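Local coordinates for protein 4-amino-4-deoxychorismate lyase (Legionella pneumophila, PDB 3LUL) that is a pyridoxal-phosphate protein of the class IV aminotransferase family, with the cofactor held covalently on the polypeptide, at residues 116-121 with 238-243; 160-165 with 175-180; 122-127 with 243-248; 181-186 with 232-237. All coordinates share one frame; numbering follows the deposited sequence. Where two conformers were deposited one is given.

Interaction 1: residues 116-121 with 238-243; sequences SIQKHP and SLQGIR. With PO4 (phosphate ion), chain G.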
loop_
_atom_site.group_PDB
_atom_site.type_symbol
_atom_site.label_atom_id
_atom_site.label_comp_id
_atom_site.label_asym_id
_atom_site.label_seq_id
_atom_site.Cartn_x
_atom_site.Cartn_y
_atom_site.Cartn_z
ATOM N N SER B 116 22.301 9.886 9.994
ATOM C CA SER B 116 22.546 11.229 10.523
ATOM C C SER B 116 21.229 11.961 10.797
ATOM O O SER B 116 20.335 11.954 9.968
ATOM C CB SER B 116 23.371 12.079 9.531
ATOM O OG SER B 116 24.715 11.621 9.389
ATOM N N ILE B 117 21.128 12.606 11.957
ATOM C CA ILE B 117 20.017 13.499 12.240
ATOM C C ILE B 117 20.178 14.756 11.384
ATOM O O ILE B 117 21.198 15.400 11.412
ATOM C CB ILE B 117 19.868 13.791 13.755
ATOM C CG1 ILE B 117 19.359 12.523 14.465
ATOM C CG2 ILE B 117 18.862 14.926 14.003
ATOM C CD1 ILE B 117 19.479 12.542 15.987
ATOM N N GLN B 118 19.163 15.040 10.570
ATOM C CA GLN B 118 19.141 16.195 9.679
ATOM C C GLN B 118 18.685 17.437 10.460
ATOM O O GLN B 118 17.606 17.428 11.046
ATOM C CB GLN B 118 18.190 15.924 8.527
ATOM C CG GLN B 118 18.662 14.793 7.600
ATOM C CD GLN B 118 17.597 13.708 7.376
ATOM O OE1 GLN B 118 16.400 13.998 7.247
ATOM N NE2 GLN B 118 18.038 12.450 7.325
ATOM N N LYS B 119 19.494 18.492 10.485
ATOM C CA LYS B 119 19.147 19.695 11.297
ATOM C C LYS B 119 18.735 20.949 10.487
ATOM O O LYS B 119 18.169 21.893 11.067
ATOM C CB LYS B 119 20.193 20.003 12.385
ATOM C CG LYS B 119 21.679 19.818 12.007
ATOM C CD LYS B 119 22.514 19.568 13.265
ATOM C CE LYS B 119 23.975 19.982 13.090
ATOM N NZ LYS B 119 24.609 19.380 11.877
ATOM N N HIS B 120 18.975 20.934 9.175
ATOM C CA HIS B 120 18.411 21.943 8.272
ATOM C C HIS B 120 16.857 21.891 8.280
ATOM O O HIS B 120 16.264 20.807 8.287
ATOM C CB HIS B 120 19.006 21.826 6.844
ATOM C CG HIS B 120 18.745 20.518 6.143
ATOM N ND1 HIS B 120 18.032 20.443 4.965
ATOM C CD2 HIS B 120 19.139 19.249 6.419
ATOM C CE1 HIS B 120 17.975 19.188 4.559
ATOM N NE2 HIS B 120 18.633 18.442 5.426
ATOM N N PRO B 121 16.183 23.069 8.307
ATOM C CA PRO B 121 14.716 23.004 8.308
ATOM C C PRO B 121 14.144 22.490 7.001
ATOM O O PRO B 121 14.760 22.662 5.953
ATOM C CB PRO B 121 14.295 24.446 8.531
ATOM C CG PRO B 121 15.460 25.067 9.187
ATOM C CD PRO B 121 16.636 24.447 8.529
ATOM N N SER B 238 10.252 9.165 15.385
ATOM C CA SER B 238 11.150 8.522 16.361
ATOM C C SER B 238 12.584 8.694 15.961
ATOM O O SER B 238 13.421 8.871 16.813
ATOM C CB SER B 238 10.871 7.010 16.472
ATOM O OG SER B 238 9.684 6.771 17.148
ATOM N N LEU B 239 12.874 8.636 14.661
ATOM C CA LEU B 239 14.266 8.724 14.215
ATOM C C LEU B 239 14.833 10.125 14.237
ATOM O O LEU B 239 16.005 10.310 14.589
ATOM C CB LEU B 239 14.492 8.110 12.834
ATOM C CG LEU B 239 14.220 6.629 12.711
ATOM C CD1 LEU B 239 14.403 6.198 11.229
ATOM C CD2 LEU B 239 15.093 5.834 13.638
ATOM N N GLN B 240 14.030 11.107 13.863
ATOM C CA GLN B 240 14.532 12.472 13.748
ATOM C C GLN B 240 14.158 13.370 14.924
ATOM O O GLN B 240 14.752 14.411 15.072
ATOM C CB GLN B 240 14.085 13.093 12.397
ATOM C CG GLN B 240 14.780 12.473 11.146
ATOM C CD GLN B 240 16.273 12.831 11.013
ATOM O OE1 GLN B 240 16.720 13.930 11.435
ATOM N NE2 GLN B 240 17.054 11.913 10.411
ATOM N N GLY B 241 13.220 12.946 15.777
ATOM C CA GLY B 241 12.684 13.778 16.829
ATOM C C GLY B 241 11.932 14.921 16.182
ATOM O O GLY B 241 11.138 14.716 15.255
ATOM N N ILE B 242 12.191 16.125 16.650
ATOM C CA ILE B 242 11.531 17.298 16.133
ATOM C C ILE B 242 12.359 17.850 14.970
ATOM O O ILE B 242 13.593 18.044 15.101
ATOM C CB ILE B 242 11.353 18.371 17.249
ATOM C CG1 ILE B 242 10.271 17.925 18.222
ATOM C CG2 ILE B 242 11.030 19.741 16.640
ATOM C CD1 ILE B 242 10.088 18.817 19.439
ATOM N N ARG B 243 11.673 18.128 13.865
ATOM C CA ARG B 243 12.280 18.710 12.665
ATOM C C ARG B 243 11.529 20.003 12.376
ATOM O O ARG B 243 10.290 20.028 12.287
ATOM C CB ARG B 243 12.174 17.739 11.501
ATOM C CG ARG B 243 12.868 18.165 10.193
ATOM C CD ARG B 243 14.331 17.667 10.092
ATOM N NE ARG B 243 15.038 18.267 8.936
ATOM C CZ ARG B 243 15.231 17.686 7.745
ATOM N NH1 ARG B 243 14.760 16.467 7.482
ATOM N NH2 ARG B 243 15.870 18.342 6.773
HETATM P P PO4 G . 24.200 9.422 6.691
HETATM O O1 PO4 G . 24.217 8.010 7.236
HETATM O O2 PO4 G . 25.300 10.241 7.317
HETATM O O3 PO4 G . 24.400 9.432 5.206
HETATM O O4 PO4 G . 22.830 9.977 7.042
HETATM O O HOH W 1 15.648 16.155 12.817
#

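Interaction 2: residues 160-165 with 175-180; sequences ADDALF and TTCANL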
loop_
_atom_site.group_PDB
_atom_site.type_symbol
_atom_site.label_atom_id
_atom_site.label_comp_id
_atom_site.label_asym_id
_atom_site.label_seq_id
_atom_site.Cartn_x
_atom_site.Cartn_y
_atom_site.Cartn_z
ATOM N N ALA B 160 11.362 20.772 -3.032
ATOM C CA ALA B 160 11.001 20.607 -1.614
ATOM C C ALA B 160 11.645 19.352 -1.040
ATOM O O ALA B 160 12.353 18.632 -1.744
ATOM C CB ALA B 160 9.509 20.547 -1.471
ATOM N N ASP B 161 11.375 19.075 0.224
ATOM C CA ASP B 161 11.945 17.925 0.922
ATOM C C ASP B 161 10.938 16.806 1.197
ATOM O O ASP B 161 11.315 15.634 1.208
ATOM C CB ASP B 161 12.562 18.375 2.243
ATOM C CG ASP B 161 13.650 19.416 2.028
ATOM O OD1 ASP B 161 14.590 19.120 1.257
ATOM O OD2 ASP B 161 13.529 20.524 2.564
ATOM N N ASP B 162 9.690 17.156 1.470
ATOM C CA ASP B 162 8.710 16.165 1.941
ATOM C C ASP B 162 7.349 16.700 1.538
ATOM O O ASP B 162 7.238 17.857 1.082
ATOM C CB ASP B 162 8.872 15.967 3.450
ATOM C CG ASP B 162 8.212 14.675 4.002
ATOM O OD1 ASP B 162 7.556 13.912 3.241
ATOM O OD2 ASP B 162 8.347 14.477 5.238
ATOM N N ALA B 163 6.335 15.842 1.651
ATOM C CA ALA B 163 4.977 16.110 1.220
ATOM C C ALA B 163 4.044 16.020 2.411
ATOM O O ALA B 163 4.251 15.182 3.298
ATOM C CB ALA B 163 4.554 15.076 0.186
ATOM N N LEU B 164 3.029 16.876 2.409
ATOM C CA LEU B 164 1.996 16.974 3.414
ATOM C C LEU B 164 0.635 16.575 2.826
ATOM O O LEU B 164 0.200 17.096 1.774
ATOM C CB LEU B 164 1.928 18.396 3.948
ATOM C CG LEU B 164 1.005 18.651 5.120
ATOM C CD1 LEU B 164 1.476 17.928 6.409
ATOM C CD2 LEU B 164 0.952 20.196 5.359
ATOM N N PHE B 165 -0.017 15.632 3.489
ATOM C CA PHE B 165 -1.336 15.140 3.098
ATOM C C PHE B 165 -2.488 15.774 3.890
ATOM O O PHE B 165 -2.367 16.100 5.087
ATOM C CB PHE B 165 -1.425 13.628 3.264
ATOM C CG PHE B 165 -0.356 12.887 2.531
ATOM C CD1 PHE B 165 -0.527 12.519 1.199
ATOM C CD2 PHE B 165 0.820 12.557 3.155
ATOM C CE1 PHE B 165 0.449 11.806 0.499
ATOM C CE2 PHE B 165 1.828 11.843 2.460
ATOM C CZ PHE B 165 1.640 11.483 1.117
ATOM N N THR B 175 2.831 14.098 7.230
ATOM C CA THR B 175 3.676 13.954 6.060
ATOM C C THR B 175 3.895 12.481 5.658
ATOM O O THR B 175 3.176 11.586 6.110
ATOM C CB THR B 175 5.064 14.671 6.254
ATOM O OG1 THR B 175 5.884 13.927 7.156
ATOM C CG2 THR B 175 4.864 16.142 6.727
ATOM N N THR B 176 4.876 12.240 4.803
ATOM C CA THR B 176 5.262 10.862 4.428
ATOM C C THR B 176 5.886 10.048 5.560
ATOM O O THR B 176 5.981 8.821 5.472
ATOM C CB THR B 176 6.258 10.843 3.276
ATOM O OG1 THR B 176 7.520 11.406 3.683
ATOM C CG2 THR B 176 5.697 11.594 2.054
ATOM N N CYS B 177 6.363 10.727 6.601
ATOM C CA CYS B 177 7.102 10.040 7.664
ATOM C C CYS B 177 7.009 10.667 9.049
ATOM O O CYS B 177 7.730 10.253 9.954
ATOM C CB CYS B 177 8.578 9.979 7.234
ATOM S SG CYS B 177 9.365 11.600 7.205
ATOM N N ALA B 178 6.103 11.619 9.246
ATOM C CA ALA B 178 6.100 12.398 10.463
ATOM C C ALA B 178 4.751 13.048 10.724
ATOM O O ALA B 178 3.979 13.319 9.784
ATOM C CB ALA B 178 7.235 13.448 10.412
ATOM N N ASN B 179 4.451 13.234 12.014
ATOM C CA ASN B 179 3.296 13.989 12.438
ATOM C C ASN B 179 3.632 15.481 12.383
ATOM O O ASN B 179 4.808 15.868 12.430
ATOM C CB ASN B 179 2.873 13.584 13.857
ATOM C CG ASN B 179 2.292 12.158 13.913
ATOM O OD1 ASN B 179 2.863 11.278 14.528
ATOM N ND2 ASN B 179 1.161 11.942 13.233
ATOM N N LEU B 180 2.591 16.292 12.295
ATOM C CA LEU B 180 2.717 17.753 12.230
ATOM C C LEU B 180 2.146 18.450 13.434
ATOM O O LEU B 180 1.067 18.120 13.921
ATOM C CB LEU B 180 1.999 18.296 10.995
ATOM C CG LEU B 180 2.161 19.809 10.749
ATOM C CD1 LEU B 180 2.279 20.135 9.258
ATOM C CD2 LEU B 180 0.997 20.565 11.309
#

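Interaction 3: residues 122-127 with 243-248; sequences VRLISI and RRVLSL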
loop_
_atom_site.group_PDB
_atom_site.type_symbol
_atom_site.label_atom_id
_atom_site.label_comp_id
_atom_site.label_asym_id
_atom_site.label_seq_id
_atom_site.Cartn_x
_atom_site.Cartn_y
_atom_site.Cartn_z
ATOM N N VAL B 122 12.986 21.833 7.089
ATOM C CA VAL B 122 12.412 21.124 5.944
ATOM C C VAL B 122 11.465 22.000 5.136
ATOM O O VAL B 122 10.762 22.832 5.682
ATOM C CB VAL B 122 11.665 19.840 6.364
ATOM C CG1 VAL B 122 12.644 18.856 6.936
ATOM C CG2 VAL B 122 10.594 20.133 7.363
ATOM N N ARG B 123 11.468 21.775 3.819
ATOM C CA ARG B 123 10.528 22.404 2.902
ATOM C C ARG B 123 9.448 21.389 2.501
ATOM O O ARG B 123 9.758 20.273 2.054
ATOM C CB ARG B 123 11.260 22.930 1.664
ATOM C CG ARG B 123 12.198 24.111 1.918
ATOM C CD ARG B 123 12.533 24.806 0.607
ATOM N NE ARG B 123 13.373 25.993 0.750
ATOM C CZ ARG B 123 12.902 27.220 0.960
ATOM N NH1 ARG B 123 11.598 27.418 1.100
ATOM N NH2 ARG B 123 13.737 28.247 1.055
ATOM N N LEU B 124 8.180 21.781 2.664
ATOM C CA LEU B 124 7.013 20.930 2.374
ATOM C C LEU B 124 6.212 21.440 1.190
ATOM O O LEU B 124 6.183 22.650 0.946
ATOM C CB LEU B 124 6.077 20.889 3.572
ATOM C CG LEU B 124 6.666 20.363 4.872
ATOM C CD1 LEU B 124 5.622 20.373 5.995
ATOM C CD2 LEU B 124 7.206 18.940 4.685
ATOM N N ILE B 125 5.575 20.510 0.476
ATOM C CA ILE B 125 4.544 20.826 -0.499
ATOM C C ILE B 125 3.287 20.065 -0.144
ATOM O O ILE B 125 3.351 18.982 0.441
ATOM C CB ILE B 125 4.957 20.563 -1.991
ATOM C CG1 ILE B 125 5.495 19.152 -2.216
ATOM C CG2 ILE B 125 5.966 21.662 -2.505
ATOM C CD1 ILE B 125 4.776 18.340 -3.261
ATOM N N SER B 126 2.134 20.641 -0.464
ATOM C CA SER B 126 0.857 19.992 -0.187
ATOM C C SER B 126 0.548 19.048 -1.337
ATOM O O SER B 126 0.657 19.436 -2.487
ATOM C CB SER B 126 -0.263 21.041 -0.133
ATOM O OG SER B 126 -0.126 21.919 0.955
ATOM N N ILE B 127 0.085 17.849 -1.036
ATOM C CA ILE B 127 -0.311 16.892 -2.053
ATOM C C ILE B 127 -1.770 17.153 -2.480
ATOM O O ILE B 127 -2.622 17.474 -1.648
ATOM C CB ILE B 127 -0.104 15.474 -1.476
ATOM C CG1 ILE B 127 1.417 15.171 -1.376
ATOM C CG2 ILE B 127 -0.844 14.419 -2.260
ATOM C CD1 ILE B 127 2.165 14.951 -2.677
ATOM N N ARG B 243 11.673 18.128 13.865
ATOM C CA ARG B 243 12.280 18.710 12.665
ATOM C C ARG B 243 11.529 20.003 12.376
ATOM O O ARG B 243 10.290 20.028 12.287
ATOM C CB ARG B 243 12.174 17.739 11.501
ATOM C CG ARG B 243 12.868 18.165 10.193
ATOM C CD ARG B 243 14.331 17.667 10.092
ATOM N NE ARG B 243 15.038 18.267 8.936
ATOM C CZ ARG B 243 15.231 17.686 7.745
ATOM N NH1 ARG B 243 14.760 16.467 7.482
ATOM N NH2 ARG B 243 15.870 18.342 6.773
ATOM N N ARG B 244 12.288 21.091 12.246
ATOM C CA ARG B 244 11.692 22.397 12.016
ATOM C C ARG B 244 11.276 22.503 10.570
ATOM O O ARG B 244 11.932 21.939 9.694
ATOM C CB ARG B 244 12.697 23.505 12.368
ATOM C CG ARG B 244 13.109 23.525 13.826
ATOM C CD ARG B 244 14.330 24.408 14.039
ATOM N NE ARG B 244 14.929 24.197 15.366
ATOM C CZ ARG B 244 14.642 24.871 16.488
ATOM N NH1 ARG B 244 13.761 25.864 16.505
ATOM N NH2 ARG B 244 15.272 24.558 17.621
ATOM N N VAL B 245 10.187 23.227 10.333
ATOM C CA VAL B 245 9.645 23.439 8.980
ATOM C C VAL B 245 9.891 24.884 8.534
ATOM O O VAL B 245 9.494 25.830 9.201
ATOM C CB VAL B 245 8.147 23.085 8.908
ATOM C CG1 VAL B 245 7.530 23.460 7.521
ATOM C CG2 VAL B 245 7.927 21.593 9.206
ATOM N N LEU B 246 10.583 25.022 7.410
ATOM C CA LEU B 246 10.904 26.315 6.816
ATOM C C LEU B 246 9.754 26.841 5.982
ATOM O O LEU B 246 9.503 28.039 5.967
ATOM C CB LEU B 246 12.178 26.234 5.962
ATOM C CG LEU B 246 12.616 27.513 5.208
ATOM C CD1 LEU B 246 12.812 28.705 6.136
ATOM C CD2 LEU B 246 13.891 27.246 4.417
ATOM N N SER B 247 9.047 25.960 5.291
ATOM C CA SER B 247 8.019 26.399 4.364
ATOM C C SER B 247 7.017 25.325 4.008
ATOM O O SER B 247 7.355 24.146 4.019
ATOM C CB SER B 247 8.645 26.937 3.072
ATOM O OG SER B 247 9.405 25.947 2.370
ATOM N N LEU B 248 5.811 25.770 3.632
ATOM C CA LEU B 248 4.785 24.928 3.008
ATOM C C LEU B 248 4.363 25.630 1.710
ATOM O O LEU B 248 3.869 26.754 1.768
ATOM C CB LEU B 248 3.567 24.755 3.912
ATOM C CG LEU B 248 2.368 24.016 3.286
ATOM C CD1 LEU B 248 2.718 22.554 2.817
ATOM C CD2 LEU B 248 1.178 24.054 4.215
HETATM O O HOH W 2 7.943 24.810 0.497
#

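Interaction 4: residues 181-186 with 232-237; sequences FLIENN and AVFLTN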
loop_
_atom_site.group_PDB
_atom_site.type_symbol
_atom_site.label_atom_id
_atom_site.label_comp_id
_atom_site.label_asym_id
_atom_site.label_seq_id
_atom_site.Cartn_x
_atom_site.Cartn_y
_atom_site.Cartn_z
ATOM N N PHE B 181 2.867 19.483 13.878
ATOM C CA PHE B 181 2.464 20.378 14.968
ATOM C C PHE B 181 2.601 21.799 14.433
ATOM O O PHE B 181 3.458 22.076 13.587
ATOM C CB PHE B 181 3.388 20.204 16.187
ATOM C CG PHE B 181 3.077 18.977 17.031
ATOM C CD1 PHE B 181 3.552 17.726 16.671
ATOM C CD2 PHE B 181 2.393 19.097 18.214
ATOM C CE1 PHE B 181 3.297 16.621 17.445
ATOM C CE2 PHE B 181 2.130 17.981 18.997
ATOM C CZ PHE B 181 2.574 16.742 18.593
ATOM N N LEU B 182 1.786 22.705 14.938
ATOM C CA LEU B 182 2.063 24.124 14.758
ATOM C C LEU B 182 1.940 24.870 16.056
ATOM O O LEU B 182 1.377 24.380 17.043
ATOM C CB LEU B 182 1.175 24.696 13.671
ATOM C CG LEU B 182 -0.317 24.581 13.859
ATOM C CD1 LEU B 182 -0.705 25.783 14.672
ATOM C CD2 LEU B 182 -1.147 24.529 12.542
ATOM N N ILE B 183 2.482 26.075 16.063
ATOM C CA ILE B 183 2.446 26.950 17.227
ATOM C C ILE B 183 1.827 28.254 16.760
ATOM O O ILE B 183 2.258 28.801 15.752
ATOM C CB ILE B 183 3.839 27.262 17.798
ATOM C CG1 ILE B 183 4.489 25.978 18.343
ATOM C CG2 ILE B 183 3.711 28.259 18.910
ATOM C CD1 ILE B 183 5.905 26.149 18.761
ATOM N N GLU B 184 0.803 28.713 17.465
ATOM C CA GLU B 184 0.259 30.031 17.257
ATOM C C GLU B 184 -0.069 30.654 18.612
ATOM O O GLU B 184 -0.765 30.033 19.429
ATOM C CB GLU B 184 -1.009 29.908 16.411
ATOM C CG GLU B 184 -1.697 31.240 16.117
ATOM C CD GLU B 184 -2.969 31.037 15.294
ATOM O OE1 GLU B 184 -3.891 30.334 15.783
ATOM O OE2 GLU B 184 -3.020 31.559 14.161
ATOM N N ASN B 185 0.425 31.886 18.815
ATOM C CA ASN B 185 0.261 32.625 20.079
ATOM C C ASN B 185 0.615 31.762 21.289
ATOM O O ASN B 185 -0.143 31.693 22.259
ATOM C CB ASN B 185 -1.167 33.198 20.225
ATOM C CG ASN B 185 -1.610 34.005 19.009
ATOM O OD1 ASN B 185 -0.799 34.675 18.377
ATOM N ND2 ASN B 185 -2.899 33.922 18.668
ATOM N N ASN B 186 1.769 31.088 21.204
ATOM C CA ASN B 186 2.310 30.211 22.249
ATOM C C ASN B 186 1.457 29.009 22.625
ATOM O O ASN B 186 1.608 28.445 23.716
ATOM C CB ASN B 186 2.630 31.021 23.517
ATOM C CG ASN B 186 3.700 32.050 23.287
ATOM O OD1 ASN B 186 4.578 31.854 22.456
ATOM N ND2 ASN B 186 3.652 33.149 24.054
ATOM N N ALA B 232 4.983 29.034 13.921
ATOM C CA ALA B 232 5.960 28.017 13.554
ATOM C C ALA B 232 5.238 26.729 13.315
ATOM O O ALA B 232 4.121 26.550 13.799
ATOM C CB ALA B 232 6.987 27.795 14.641
ATOM N N VAL B 233 5.933 25.851 12.605
ATOM C CA VAL B 233 5.428 24.562 12.218
ATOM C C VAL B 233 6.584 23.616 12.351
ATOM O O VAL B 233 7.732 23.935 11.958
ATOM C CB VAL B 233 4.941 24.509 10.756
ATOM C CG1 VAL B 233 4.445 23.127 10.403
ATOM C CG2 VAL B 233 3.814 25.574 10.502
ATOM N N PHE B 234 6.301 22.424 12.851
ATOM C CA PHE B 234 7.382 21.388 12.996
ATOM C C PHE B 234 6.826 19.967 12.932
ATOM O O PHE B 234 5.625 19.734 13.057
ATOM C CB PHE B 234 8.226 21.615 14.272
ATOM C CG PHE B 234 7.509 21.327 15.573
ATOM C CD1 PHE B 234 7.438 20.033 16.077
ATOM C CD2 PHE B 234 6.888 22.353 16.283
ATOM C CE1 PHE B 234 6.804 19.781 17.290
ATOM C CE2 PHE B 234 6.235 22.110 17.501
ATOM C CZ PHE B 234 6.188 20.838 18.000
ATOM N N LEU B 235 7.712 19.015 12.692
ATOM C CA LEU B 235 7.320 17.610 12.509
ATOM C C LEU B 235 7.962 16.720 13.557
ATOM O O LEU B 235 8.987 17.077 14.111
ATOM C CB LEU B 235 7.788 17.134 11.158
ATOM C CG LEU B 235 7.413 18.014 9.961
ATOM C CD1 LEU B 235 8.098 17.487 8.681
ATOM C CD2 LEU B 235 5.909 18.074 9.793
ATOM N N THR B 236 7.380 15.548 13.789
ATOM C CA THR B 236 7.894 14.647 14.799
ATOM C C THR B 236 7.917 13.217 14.261
ATOM O O THR B 236 6.983 12.776 13.587
ATOM C CB THR B 236 7.037 14.677 16.120
ATOM O OG1 THR B 236 5.706 14.200 15.862
ATOM C CG2 THR B 236 6.930 16.104 16.731
ATOM N N ASN B 237 8.990 12.507 14.578
ATOM C CA ASN B 237 9.056 11.062 14.436
ATOM C C ASN B 237 10.187 10.489 15.294
ATOM O O ASN B 237 10.957 11.244 15.892
ATOM C CB ASN B 237 9.135 10.613 12.971
ATOM C CG ASN B 237 10.430 11.000 12.271
ATOM O OD1 ASN B 237 11.458 11.229 12.901
ATOM N ND2 ASN B 237 10.386 11.040 10.937
#

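Interaction 1: residues 116-121 with 238-243
Gln240 meets the backbone of loop 116-121 with both ends of its amide. Its OE1 accepts from Gln118 N at 2.8 Å, the donor lying 16° from the carbonyl plane, while its NE2 gives only a weak bond to Ser116 O at 3.3 Å. A bend at chi2 (-70°) swings the amide to this backbone, where it also stacks against the amide of Gln118; Gln118 NE2 and Gln240 NE2, both donors, gain no bond from that proximity. A water links Gln118 O and Gln240 OE1, standing 2.8 Å from OE1. Arg243, likewise bent at chi2 (91°), grips a single carbonyl side-on: NE and NH2 each reach His120 O at 2.9 Å, and the oxygen lies in the guanidinium plane. Gln118 CB covers one face of that guanidinium, 3.5 Å above the plane. At the start of the loop, Ser116 holds a phosphate ion, probably from the crystallisation liquor, with its N 3.0 Å from O4 and its OG 2.6 Å from O2. Outside the pair, Asn237 OD1 accepts from Gln240 N and Tyr115 OH bonds Leu239 O. Loop 116-121 joins strand 106-113 of one sheet to strand 122-131 of the other, and Ser238 OG bonds the phosphate of the modified Lys141. The residues bonded to this inter-sheet linker follow closely on Ser238, at the cofactor phosphate, consistent with the two-domain class IV aminotransferase fold.

Interaction 2: residues 160-165 with 175-180
Asp162 spends both carboxylate oxygens on two successive threonines. The shortest bond is Thr176 OG1 to Asp162 OD1, 2.5 Å, arriving on the syn side but 29° out of the carboxylate plane. From the opposite face of that plane comes Ala163 N, 2.8 Å from the same OD1, so two donors grip one oxygen from both faces, which would restrain rotation of the carboxylate. OD2 takes a longer bond from Thr175 OG1, 3.2 Å, well above the carboxylate plane. Asp162 CG lies anti to its own backbone N (chi1 -163°), which carries the carboxylate across to the threonines. Thr175 OG1 is in turn the acceptor for Cys177 N at 3.3 Å, a nearly straight bond (171°) that defines an ST turn. Backbone pairing adds little: Thr176 N to Ala163 O is weak.

Beyond the polar core, the Phe165 ring turns its edge to the chain at Thr175 and Thr176, CE2 lying 3.9 Å from Thr176 CG2. On the other flank Leu164 CD1 touches Leu180 CD1 at 3.7 Å, the two side chains crossing at about a right angle, with Thr175 CG2 also against Leu164 CD1. Leu99 of the second subunit packs on Thr176, and Arg131 makes a cation-pi contact with Phe165. Strands 162-167 and 172-175 form an antiparallel beta hairpin, and the ST turn, bonded to the hairpin's first strand, leads the chain on into strand 179-184.

Interaction 3: residues 122-127 with 243-248
Strands 122-127 and 243-248 run parallel, their axes 4.7 Å apart at closest and inclined by 28°, with backbone bonds from Val122 N to Arg244 O, Leu246 N to Val122 O and Leu124 N to Ser247 O, each 2.8 Å. Pairing Val122 with Val245 but Arg123 with Ser247 leaves Leu246 as an extra residue: a beta bulge in the mixed sheet of this class IV aminotransferase fold. The psi of Leu246 (-37°) departs from the extended values of its neighbours, consistent with the extra residue of the bulge.

Leu246 and Arg123 lie side by side, pointing the same way. Arg123 was deposited in two conformers, so its outer contacts are doubtful; in the one described, Leu246 CD2 sits 3.5 Å above the centre of the Arg123 guanidinium, and NH1 donates to Ser247 OG at 2.9 Å, with OG tilted 26° from the guanidinium plane. The Arg123 chain stays extended from CG to NE, and so passes over Ser247 before the guanidinium meets it.

Across the sheet, the face bearing Val122, Leu124, Val245 and Leu248 is apolar. Leu124 crosses Val245 at about a right angle, CD1 to CG1 at 3.9 Å, and its CB lies 3.8 Å from Leu248 CD1. That leucine methyl also touches Ser126, whose OG bonds Asp249. Strand 162-167 flanks 122-131 on its other edge. Finally, one water joins the two strands, donating to Leu124 O at 2.8 Å and accepting from Ser247 OG at 2.6 Å.

Interaction 4: residues 181-186 with 232-237
Phe181 starts its contact at CB, which lies over the face of the Phe234 ring, 3.6 Å from the centroid and 20° off the ring normal: a CH-pi contact. Its next atom, CG, stands 3.8 Å from Phe234 CZ and from Phe234 CE1 alike. Beyond it the two rings are within 1° of parallel yet slid apart, with centroids separated by 5.2 Å, so there is little overlap; Phe234 covers the root of the Phe181 side chain instead. CD1 and CE1 then meet a different residue, each 3.7 Å from Thr236 CG2. Further partners of the ring are Arg203 and Leu206 on helix 201-212. Beneath these side chains, strands 179-184 and 232-237 pair antiparallel within the large mixed sheet. Phe181 and Phe234 form a hydrogen-bonded pair, Phe181 N to Phe234 O at 2.9 Å and Phe234 N to Phe181 O at 3.0 Å, as do Ile183 and Ala232, where Ile183 N reaches Ala232 O at 2.8 Å. Between them Leu182 and Val233 are a non-hydrogen-bonded pair directed to the opposite face. On the phenylalanine side, Ile183 CD1 meets the edge of the Phe234 ring at CE2, 4.2 Å away.

How the interactions relate
From the N terminus, the linker 116-121 comes first and runs straight into 122-127; both wait more than a hundred residues for their partners. Interaction 2 closes a short loop of nine residues between Phe165 and Thr175, and its second segment continues directly into 181-186. Interaction 4 follows in series, closing the loop that carries helix 201-212. Then 238-243 and 243-248 complete interactions 1 and 3, whose segments alternate, so these two cross, share Arg243, and enclose the other two. In the large sheet, strand 241-248 lies between 122-131 and 232-237, and Arg243 O to Leu235 N is a probable hydrogen bond; Leu164 N similarly pairs with Ile125 O.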